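PDB 3FBT: chorismate mutase and shikimate 5-dehydrogenase fusion protein from Clostridium acetobutylicum, which probably catalyses the reversible NADPH-linked reduction of 3-dehydroshikimate to shikimate through the dehydrogenase part held in this chain, the whole protein also carrying chorismate mutase activity. Local coordinates for residues Gly101-Tyr106 with Ala134-Gln139; Ile183-Lys188 with Val211-Asn216; Glu196-Lys201 with Thr220-Tyr225. All blocks are in the same frame, centred on the assembly; numbering follows the deposited sequence.

Contact 1: residues Gly101-Tyr106 with Ala134-Gln139. With SO4 (sulfate ion), chain G; SO4 (sulfate ion), chain F.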
loop_
_atom_site.group_PDB
_atom_site.type_symbol
_atom_site.label_atom_id
_atom_site.label_comp_id
_atom_site.label_asym_id
_atom_site.label_seq_id
_atom_site.Cartn_x
_atom_site.Cartn_y
_atom_site.Cartn_z
ATOM N N GLY A 101 -5.799 6.911 17.900
ATOM C CA GLY A 101 -4.494 6.388 18.374
ATOM C C GLY A 101 -4.632 5.493 19.572
ATOM O O GLY A 101 -5.495 5.737 20.436
ATOM N N PHE A 102 -3.792 4.461 19.612
ATOM C CA PHE A 102 -3.738 3.502 20.705
ATOM C C PHE A 102 -2.312 3.210 21.020
ATOM O O PHE A 102 -1.411 3.603 20.295
ATOM C CB PHE A 102 -4.433 2.187 20.301
ATOM C CG PHE A 102 -5.892 2.415 19.898
ATOM C CD1 PHE A 102 -6.907 2.148 20.779
ATOM C CD2 PHE A 102 -6.210 3.002 18.659
ATOM C CE1 PHE A 102 -8.268 2.398 20.411
ATOM C CE2 PHE A 102 -7.557 3.232 18.280
ATOM C CZ PHE A 102 -8.573 2.932 19.160
ATOM N N ASN A 103 -2.136 2.406 22.053
ATOM C CA ASN A 103 -0.852 1.945 22.442
ATOM C C ASN A 103 -0.940 0.501 22.751
ATOM O O ASN A 103 -1.472 0.133 23.784
ATOM C CB ASN A 103 -0.352 2.689 23.688
ATOM C CG ASN A 103 1.110 2.385 23.945
ATOM O OD1 ASN A 103 1.469 1.253 24.144
ATOM N ND2 ASN A 103 1.957 3.377 23.811
ATOM N N THR A 104 -0.413 -0.342 21.864
ATOM C CA THR A 104 -0.465 -1.789 22.071
ATOM C C THR A 104 0.868 -2.397 22.577
ATOM O O THR A 104 0.921 -3.573 22.770
ATOM C CB THR A 104 -0.807 -2.496 20.743
ATOM O OG1 THR A 104 0.219 -2.161 19.841
ATOM C CG2 THR A 104 -2.196 -1.979 20.163
ATOM N N ASP A 105 1.916 -1.592 22.830
ATOM C CA ASP A 105 3.053 -2.063 23.673
ATOM C C ASP A 105 2.591 -2.439 25.098
ATOM O O ASP A 105 3.031 -3.473 25.670
ATOM C CB ASP A 105 4.127 -0.976 23.810
ATOM C CG ASP A 105 4.844 -0.711 22.480
ATOM O OD1 ASP A 105 5.035 -1.700 21.722
ATOM O OD2 ASP A 105 5.148 0.469 22.161
ATOM N N TYR A 106 1.775 -1.575 25.676
ATOM C CA TYR A 106 1.173 -1.807 27.008
ATOM C C TYR A 106 0.469 -3.164 27.028
ATOM O O TYR A 106 0.647 -3.990 27.968
ATOM C CB TYR A 106 0.162 -0.697 27.278
ATOM C CG TYR A 106 -0.538 -0.817 28.619
ATOM C CD1 TYR A 106 -0.084 -0.114 29.703
ATOM C CD2 TYR A 106 -1.650 -1.671 28.793
ATOM C CE1 TYR A 106 -0.698 -0.205 30.956
ATOM C CE2 TYR A 106 -2.290 -1.799 30.059
ATOM C CZ TYR A 106 -1.785 -1.061 31.144
ATOM O OH TYR A 106 -2.373 -1.120 32.421
ATOM N N ALA A 134 9.930 1.812 27.906
ATOM C CA ALA A 134 9.774 2.092 29.348
ATOM C C ALA A 134 8.488 2.779 29.745
ATOM O O ALA A 134 7.936 2.510 30.809
ATOM C CB ALA A 134 10.953 2.889 29.898
ATOM N N ARG A 135 8.028 3.711 28.932
ATOM C CA ARG A 135 6.818 4.428 29.267
ATOM C C ARG A 135 5.620 3.493 29.454
ATOM O O ARG A 135 4.861 3.566 30.468
ATOM C CB ARG A 135 6.536 5.426 28.143
ATOM C CG ARG A 135 7.500 6.557 28.126
ATOM C CD ARG A 135 7.130 7.643 27.059
ATOM N NE ARG A 135 7.366 7.097 25.719
ATOM C CZ ARG A 135 7.824 7.813 24.692
ATOM N NH1 ARG A 135 8.090 9.106 24.859
ATOM N NH2 ARG A 135 8.013 7.242 23.505
ATOM N N ALA A 136 5.428 2.605 28.478
ATOM C CA ALA A 136 4.266 1.707 28.560
ATOM C C ALA A 136 4.450 0.674 29.670
ATOM O O ALA A 136 3.529 0.356 30.336
ATOM C CB ALA A 136 4.014 1.019 27.225
ATOM N N VAL A 137 5.639 0.162 29.860
ATOM C CA VAL A 137 5.950 -0.810 30.952
ATOM C C VAL A 137 5.683 -0.148 32.348
ATOM O O VAL A 137 5.078 -0.763 33.225
ATOM C CB VAL A 137 7.422 -1.239 30.799
ATOM C CG1 VAL A 137 8.029 -1.917 32.047
ATOM C CG2 VAL A 137 7.619 -2.090 29.589
ATOM N N LEU A 138 6.104 1.113 32.548
ATOM C CA LEU A 138 5.913 1.822 33.834
ATOM C C LEU A 138 4.430 2.108 34.085
ATOM O O LEU A 138 3.948 1.955 35.207
ATOM C CB LEU A 138 6.688 3.155 33.850
ATOM C CG LEU A 138 8.221 3.033 33.809
ATOM C CD1 LEU A 138 8.939 4.345 33.421
ATOM C CD2 LEU A 138 8.807 2.441 35.149
ATOM N N GLN A 139 3.673 2.492 33.058
ATOM C CA GLN A 139 2.231 2.640 33.259
ATOM C C GLN A 139 1.601 1.307 33.663
ATOM O O GLN A 139 0.760 1.261 34.576
ATOM C CB GLN A 139 1.530 3.175 32.018
ATOM C CG GLN A 139 0.114 3.468 32.276
ATOM C CD GLN A 139 0.006 4.629 33.221
ATOM O OE1 GLN A 139 0.840 5.538 33.193
ATOM N NE2 GLN A 139 -1.018 4.609 34.084
HETATM S S SO4 G . -4.803 0.647 24.328
HETATM O O1 SO4 G . -4.129 0.510 25.643
HETATM O O2 SO4 G . -4.288 1.855 23.694
HETATM O O3 SO4 G . -4.479 -0.619 23.654
HETATM O O4 SO4 G . -6.278 0.560 24.342
HETATM S S SO4 F . 9.292 8.685 20.035
HETATM O O1 SO4 F . 9.707 7.767 21.105
HETATM O O2 SO4 F . 10.376 9.580 19.604
HETATM O O3 SO4 F . 8.907 7.852 18.917
HETATM O O4 SO4 F . 8.313 9.580 20.620
#
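Tyr106, in the first turn of helix 105-115, approaches Ala136 of helix 134-143 to 4.9 Å between their CA atoms, and no hydrogen bond joins the two segments. Ala136 turns its CB toward the other segment. This CB sits 3.8 Å from Tyr106 N and is also touched by Asp105 CB and Asn103 OD1. With chi1 at 180° the Tyr106 ring swings away from its own N and runs along helix 134-143 toward Gln139. Ring atom CD1 lies 3.7 Å from Ala136 O. CE1 packs 4.0 Å from CG of Gln139. The ring and the Gln139 amide are turned 29° apart. Beyond the segments, Asp143 joins the two polar ends, accepting from Gln139 NE2 and hydrogen-bonding Tyr106 OH. Asn103 caps the incoming helix: its OD1 accepts from Tyr106 N at 3.2 Å in a nearly straight bond (169°). Its ND2 is bonded to Ala88 O, so both ends of the amide are fixed. Two sulfates, probably from the crystallisation liquor, are bound at the margins. One takes a bond of 2.8 Å from Asn103 N to its O2. The other is held by Arg135 NH2, 3.0 Å from its O1, at the guanidinium edge. Asp105, a predicted shikimate ligand, lies beside Asn90 and Gln243, predicted for the same site. The contact thus joins the passage from strand 99-102 of the substrate-binding domain into helix 105-115 to the helix after the glycine-rich loop, an interdomain junction of the shikimate dehydrogenase fold.

Contact 2: residues Ile183-Lys188 with Val211-Asn216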
loop_
_atom_site.group_PDB
_atom_site.type_symbol
_atom_site.label_atom_id
_atom_site.label_comp_id
_atom_site.label_asym_id
_atom_site.label_seq_id
_atom_site.Cartn_x
_atom_site.Cartn_y
_atom_site.Cartn_z
ATOM N N ILE A 183 13.510 -5.658 34.793
ATOM C CA ILE A 183 13.071 -5.575 33.389
ATOM C C ILE A 183 14.036 -4.708 32.579
ATOM O O ILE A 183 14.235 -3.538 32.904
ATOM C CB ILE A 183 11.668 -4.945 33.329
ATOM C CG1 ILE A 183 10.693 -5.747 34.200
ATOM C CG2 ILE A 183 11.164 -4.834 31.843
ATOM C CD1 ILE A 183 9.588 -4.911 34.747
ATOM N N ASN A 184 14.601 -5.258 31.529
ATOM C CA ASN A 184 15.484 -4.520 30.665
ATOM C C ASN A 184 14.703 -3.800 29.587
ATOM O O ASN A 184 14.055 -4.426 28.764
ATOM C CB ASN A 184 16.408 -5.467 29.945
ATOM C CG ASN A 184 17.313 -4.737 29.036
ATOM O OD1 ASN A 184 17.862 -3.708 29.438
ATOM N ND2 ASN A 184 17.461 -5.214 27.774
ATOM N N CYS A 185 14.754 -2.482 29.596
ATOM C CA CYS A 185 14.155 -1.691 28.540
ATOM C C CYS A 185 15.221 -0.970 27.698
ATOM O O CYS A 185 14.884 -0.140 26.859
ATOM C CB CYS A 185 13.219 -0.666 29.193
ATOM S SG CYS A 185 11.666 -1.409 29.661
ATOM N N THR A 186 16.493 -1.307 27.915
ATOM C CA THR A 186 17.635 -0.654 27.252
ATOM C C THR A 186 18.002 -1.384 25.990
ATOM O O THR A 186 17.585 -2.491 25.808
ATOM C CB THR A 186 19.020 -0.716 28.106
ATOM O OG1 THR A 186 19.619 -2.010 27.967
ATOM C CG2 THR A 186 18.817 -0.432 29.541
ATOM N N PRO A 187 18.871 -0.774 25.153
ATOM C CA PRO A 187 19.307 -1.557 23.952
ATOM C C PRO A 187 20.498 -2.477 24.131
ATOM O O PRO A 187 20.856 -3.152 23.167
ATOM C CB PRO A 187 19.654 -0.484 22.886
ATOM C CG PRO A 187 19.893 0.770 23.683
ATOM C CD PRO A 187 18.907 0.678 24.896
ATOM N N LYS A 188 21.051 -2.577 25.342
ATOM C CA LYS A 188 22.162 -3.507 25.610
ATOM C C LYS A 188 21.651 -4.911 25.579
ATOM O O LYS A 188 20.650 -5.229 26.214
ATOM C CB LYS A 188 22.776 -3.245 26.975
ATOM C CG LYS A 188 22.899 -1.798 27.299
ATOM C CD LYS A 188 24.112 -1.613 28.120
ATOM C CE LYS A 188 24.598 -0.156 28.053
ATOM N NZ LYS A 188 25.593 -0.109 29.159
ATOM N N VAL A 211 12.962 -10.124 33.077
ATOM C CA VAL A 211 12.221 -9.911 31.799
ATOM C C VAL A 211 13.071 -9.007 30.847
ATOM O O VAL A 211 13.341 -7.846 31.173
ATOM C CB VAL A 211 10.814 -9.208 32.022
ATOM C CG1 VAL A 211 9.929 -9.104 30.671
ATOM C CG2 VAL A 211 9.984 -9.889 33.096
ATOM N N ASP A 212 13.506 -9.517 29.710
ATOM C CA ASP A 212 14.124 -8.673 28.686
ATOM C C ASP A 212 13.133 -8.401 27.542
ATOM O O ASP A 212 12.526 -9.313 27.019
ATOM C CB ASP A 212 15.340 -9.350 28.090
ATOM C CG ASP A 212 16.321 -8.340 27.493
ATOM O OD1 ASP A 212 15.857 -7.253 27.096
ATOM O OD2 ASP A 212 17.571 -8.604 27.477
ATOM N N LEU A 213 12.964 -7.157 27.136
ATOM C CA LEU A 213 12.057 -6.873 26.005
ATOM C C LEU A 213 12.719 -7.167 24.661
ATOM O O LEU A 213 12.057 -7.176 23.632
ATOM C CB LEU A 213 11.555 -5.431 26.002
ATOM C CG LEU A 213 10.312 -4.997 26.725
ATOM C CD1 LEU A 213 10.404 -5.382 28.206
ATOM C CD2 LEU A 213 10.334 -3.534 26.532
ATOM N N ILE A 214 14.024 -7.389 24.670
ATOM C CA ILE A 214 14.726 -7.966 23.545
ATOM C C ILE A 214 14.337 -9.428 23.281
ATOM O O ILE A 214 14.233 -10.240 24.235
ATOM C CB ILE A 214 16.201 -7.932 23.852
ATOM C CG1 ILE A 214 16.614 -6.452 24.070
ATOM C CG2 ILE A 214 17.013 -8.719 22.730
ATOM C CD1 ILE A 214 18.006 -6.282 24.728
ATOM N N TYR A 215 14.143 -9.774 21.993
ATOM C CA TYR A 215 13.713 -11.144 21.566
ATOM C C TYR A 215 14.704 -11.711 20.558
ATOM O O TYR A 215 14.610 -12.866 20.136
ATOM C CB TYR A 215 12.307 -11.131 20.879
ATOM C CG TYR A 215 12.191 -10.112 19.757
ATOM C CD1 TYR A 215 12.681 -10.375 18.463
ATOM C CD2 TYR A 215 11.655 -8.874 20.009
ATOM C CE1 TYR A 215 12.605 -9.386 17.439
ATOM C CE2 TYR A 215 11.577 -7.917 19.040
ATOM C CZ TYR A 215 12.036 -8.173 17.771
ATOM O OH TYR A 215 11.926 -7.147 16.891
ATOM N N ASN A 216 15.616 -10.886 20.081
ATOM C CA ASN A 216 16.676 -11.422 19.262
ATOM C C ASN A 216 17.908 -10.713 19.702
ATOM O O ASN A 216 17.989 -9.496 19.507
ATOM C CB ASN A 216 16.431 -11.085 17.801
ATOM C CG ASN A 216 17.497 -11.656 16.899
ATOM O OD1 ASN A 216 18.290 -12.509 17.319
ATOM N ND2 ASN A 216 17.535 -11.190 15.652
#
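Asn184 lies alongside Asp212 on one face of the parallel sheet, both side chains pointing the same way. Its ND2 gives a short bond of 2.7 Å to Asp212 OD1, with the acceptor close to the amide plane. The amide and carboxylate planes stand 81° apart. An extended chi1 (179°) lays the Asn184 amide beside Asp212, while its OD1 turns back to Thr186. OD1 accepts from Thr186 OG1 at 2.9 Å, in the carbonyl plane on a lone pair, and from Thr186 N above that plane, closing an Asx turn. Asp212 makes a second Asx turn. Its OD1 also accepts from Ile214 N at 3.0 Å, on the face of the carboxylate opposite to Asn184 ND2. Thr186 OG1 receives Lys188 N in an ST turn. The strands are paired by Asn184 N to Val211 O, 2.9 Å, and by a weak bond from Leu213 N to Asn184 O. On the other face of the sheet, Ile183 CG1 packs beside Val211 CB. Leu213, just past its strand, adds its CD1, 3.8 Å from Ile183 CG2. Leu213 CD2 lies 4.0 Å from Cys185 SG. Leu213 is a predicted NADP-binding residue and touches Ala133 of the glycine-rich loop. Phe109 of helix 105-115 packs on Ile183 and Leu213. The polar groups therefore hold the chain turns at the carboxyl ends of neighbouring Rossmann strands. Asp212 OD1 is gripped by two N-H groups and OD2 has a partner outside the segments, which would probably keep the buried carboxylate ionised.

Contact 3: residues Glu196-Lys201 with Thr220-Tyr225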
loop_
_atom_site.group_PDB
_atom_site.type_symbol
_atom_site.label_atom_id
_atom_site.label_comp_id
_atom_site.label_asym_id
_atom_site.label_seq_id
_atom_site.Cartn_x
_atom_site.Cartn_y
_atom_site.Cartn_z
ATOM N N GLU A 196 26.795 -7.231 25.495
ATOM C CA GLU A 196 26.686 -6.415 26.681
ATOM C C GLU A 196 25.426 -6.761 27.410
ATOM O O GLU A 196 24.408 -7.170 26.824
ATOM C CB GLU A 196 26.531 -4.931 26.343
ATOM C CG GLU A 196 27.766 -4.168 26.006
ATOM C CD GLU A 196 27.428 -2.728 25.746
ATOM O OE1 GLU A 196 26.745 -2.126 26.593
ATOM O OE2 GLU A 196 27.824 -2.195 24.694
ATOM N N SER A 197 25.488 -6.501 28.705
ATOM C CA SER A 197 24.353 -6.581 29.535
ATOM C C SER A 197 24.174 -5.203 30.140
ATOM O O SER A 197 25.157 -4.518 30.383
ATOM C CB SER A 197 24.633 -7.602 30.575
ATOM O OG SER A 197 23.528 -7.780 31.369
ATOM N N PRO A 198 22.924 -4.775 30.403
ATOM C CA PRO A 198 22.859 -3.554 31.198
ATOM C C PRO A 198 23.355 -3.711 32.666
ATOM O O PRO A 198 23.749 -2.720 33.246
ATOM C CB PRO A 198 21.355 -3.196 31.188
ATOM C CG PRO A 198 20.679 -4.537 31.036
ATOM C CD PRO A 198 21.588 -5.311 30.104
ATOM N N VAL A 199 23.262 -4.894 33.286
ATOM C CA VAL A 199 23.715 -5.056 34.692
ATOM C C VAL A 199 24.599 -6.297 34.913
ATOM O O VAL A 199 24.681 -7.187 34.043
ATOM C CB VAL A 199 22.517 -5.065 35.701
ATOM C CG1 VAL A 199 21.704 -3.770 35.630
ATOM C CG2 VAL A 199 21.616 -6.167 35.421
ATOM N N ASP A 200 25.293 -6.371 36.060
ATOM C CA ASP A 200 26.116 -7.566 36.324
ATOM C C ASP A 200 25.228 -8.706 36.802
ATOM O O ASP A 200 24.118 -8.471 37.296
ATOM C CB ASP A 200 27.191 -7.318 37.391
ATOM C CG ASP A 200 28.193 -6.239 37.000
ATOM O OD1 ASP A 200 28.854 -6.401 35.947
ATOM O OD2 ASP A 200 28.327 -5.224 37.761
ATOM N N LYS A 201 25.725 -9.933 36.671
ATOM C CA LYS A 201 24.970 -11.147 37.092
ATOM C C LYS A 201 24.645 -11.171 38.561
ATOM O O LYS A 201 23.603 -11.673 39.017
ATOM C CB LYS A 201 25.776 -12.402 36.805
ATOM C CG LYS A 201 25.094 -13.626 37.376
ATOM C CD LYS A 201 25.736 -14.894 36.897
ATOM C CE LYS A 201 25.205 -16.068 37.715
ATOM N NZ LYS A 201 25.851 -16.185 39.087
ATOM N N THR A 220 19.671 -13.086 25.675
ATOM C CA THR A 220 20.676 -12.089 25.907
ATOM C C THR A 220 21.669 -12.514 27.052
ATOM O O THR A 220 21.325 -13.301 27.934
ATOM C CB THR A 220 20.010 -10.764 26.298
ATOM O OG1 THR A 220 19.159 -10.970 27.428
ATOM C CG2 THR A 220 19.139 -10.177 25.141
ATOM N N LEU A 221 22.877 -11.967 27.050
ATOM C CA LEU A 221 23.750 -12.055 28.225
ATOM C C LEU A 221 22.915 -11.817 29.478
ATOM O O LEU A 221 22.928 -12.606 30.434
ATOM C CB LEU A 221 24.894 -11.033 28.124
ATOM C CG LEU A 221 26.080 -11.177 29.099
ATOM C CD1 LEU A 221 26.678 -12.615 29.050
ATOM C CD2 LEU A 221 27.157 -10.141 28.808
ATOM N N PHE A 222 22.150 -10.732 29.469
ATOM C CA PHE A 222 21.287 -10.445 30.587
ATOM C C PHE A 222 20.437 -11.637 31.011
ATOM O O PHE A 222 20.292 -11.863 32.226
ATOM C CB PHE A 222 20.402 -9.244 30.279
ATOM C CG PHE A 222 19.309 -8.976 31.291
ATOM C CD1 PHE A 222 19.612 -8.394 32.495
ATOM C CD2 PHE A 222 17.968 -9.232 30.994
ATOM C CE1 PHE A 222 18.637 -8.098 33.373
ATOM C CE2 PHE A 222 16.961 -8.904 31.854
ATOM C CZ PHE A 222 17.298 -8.337 33.066
ATOM N N LEU A 223 19.824 -12.350 30.055
ATOM C CA LEU A 223 19.017 -13.501 30.381
ATOM C C LEU A 223 19.784 -14.826 30.727
ATOM O O LEU A 223 19.304 -15.632 31.533
ATOM C CB LEU A 223 17.989 -13.754 29.285
ATOM C CG LEU A 223 16.891 -12.692 29.109
ATOM C CD1 LEU A 223 16.042 -13.133 27.944
ATOM C CD2 LEU A 223 16.023 -12.537 30.391
ATOM N N LYS A 224 20.929 -15.053 30.093
ATOM C CA LYS A 224 21.812 -16.153 30.486
ATOM C C LYS A 224 22.100 -16.024 31.990
ATOM O O LYS A 224 21.724 -16.908 32.824
ATOM C CB LYS A 224 23.126 -16.076 29.699
ATOM C CG LYS A 224 24.096 -17.190 30.076
ATOM C CD LYS A 224 25.510 -16.845 29.752
ATOM C CE LYS A 224 25.677 -16.453 28.265
ATOM N NZ LYS A 224 27.077 -16.774 27.773
ATOM N N TYR A 225 22.693 -14.878 32.333
ATOM C CA TYR A 225 22.907 -14.474 33.717
ATOM C C TYR A 225 21.793 -14.918 34.615
ATOM O O TYR A 225 22.043 -15.422 35.708
ATOM C CB TYR A 225 22.970 -12.958 33.837
ATOM C CG TYR A 225 24.240 -12.368 33.366
ATOM C CD1 TYR A 225 25.276 -13.163 32.913
ATOM C CD2 TYR A 225 24.422 -10.982 33.405
ATOM C CE1 TYR A 225 26.479 -12.589 32.482
ATOM C CE2 TYR A 225 25.563 -10.404 32.971
ATOM C CZ TYR A 225 26.604 -11.194 32.536
ATOM O OH TYR A 225 27.755 -10.553 32.124
HETATM O O HOH W 1 22.273 -8.861 27.689
#
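Ser197 sits at the closely packed centre of this contact, against Leu221, Phe222 and Tyr225 of helix 221-228. No direct hydrogen bond crosses between the segments. The Ser197 hydroxyl, turned opposite its own backbone N (chi1 -176°), lies against the helix with OG 3.6 Å from Phe222 CB. The same OG donates to Val199 O at 3.0 Å, on a lone pair in the carbonyl plane, and so ties the loop to itself. Ser197 CB meets Leu221 CD2 at 4.0 Å. Phe222, buried, meets Val199 and Pro198. Val199 CG2 comes to the edge of its ring, 4.1 Å from CE1, and Pro198 CD packs against its CB. Tyr225 packs against Lys201 and the loop backbone. Val199 O lies at its ring edge, 3.5 Å from CE2. Lys201 CB stands over one face in a CH-pi contact, 3.9 Å from the ring centroid and 17° off the normal, while Leu221 O lies over the opposite face. The more open side is different in kind. Beyond CB, the Lys201 chain passes Tyr225 O, and its amine leads away from the helix. Exposed Asp200 points away, and so does Glu196, whose carboxylate makes a long, weak ion pair with Lys188. At the start of the helix a water bridges the backbones, donating to Glu196 O at 2.9 Å and accepting from Phe222 N. Thr220 caps that helix, OG1 accepting from Leu223 N. The loop before helix 201-204 is thus packed on helix 221-228, and both rest on the Rossmann sheet. Pro198 and Phe222 touch strands 124-128 and 181-184, and Phe222 also reaches Asp212 of strand 209-212.

Contacts 1 and 2 lie with centres 15 Å apart and meet through Cys185, whose SG is 4.0 Å from Ala134 CA. Val137 packs against the same sulfur, linking helix 134-143 to the sheet. Contacts 2 and 3 are closer, with centres 10 Å apart, and their segments alternate along the chain. A hydrogen bond of 2.8 Å between Asp212 OD2 and Thr220 OG1 joins a strand end to the helix cap, and Pro198 packs on Asn184. Contacts 1 and 3 do not touch; their nearest atoms are about 11 Å apart. Contact 1 holds Asp105, predicted for shikimate. Contact 2 holds Leu213, predicted for NADP, and Tyr215, predicted for shikimate. Contact 3 lies farther out on the nucleotide-binding domain.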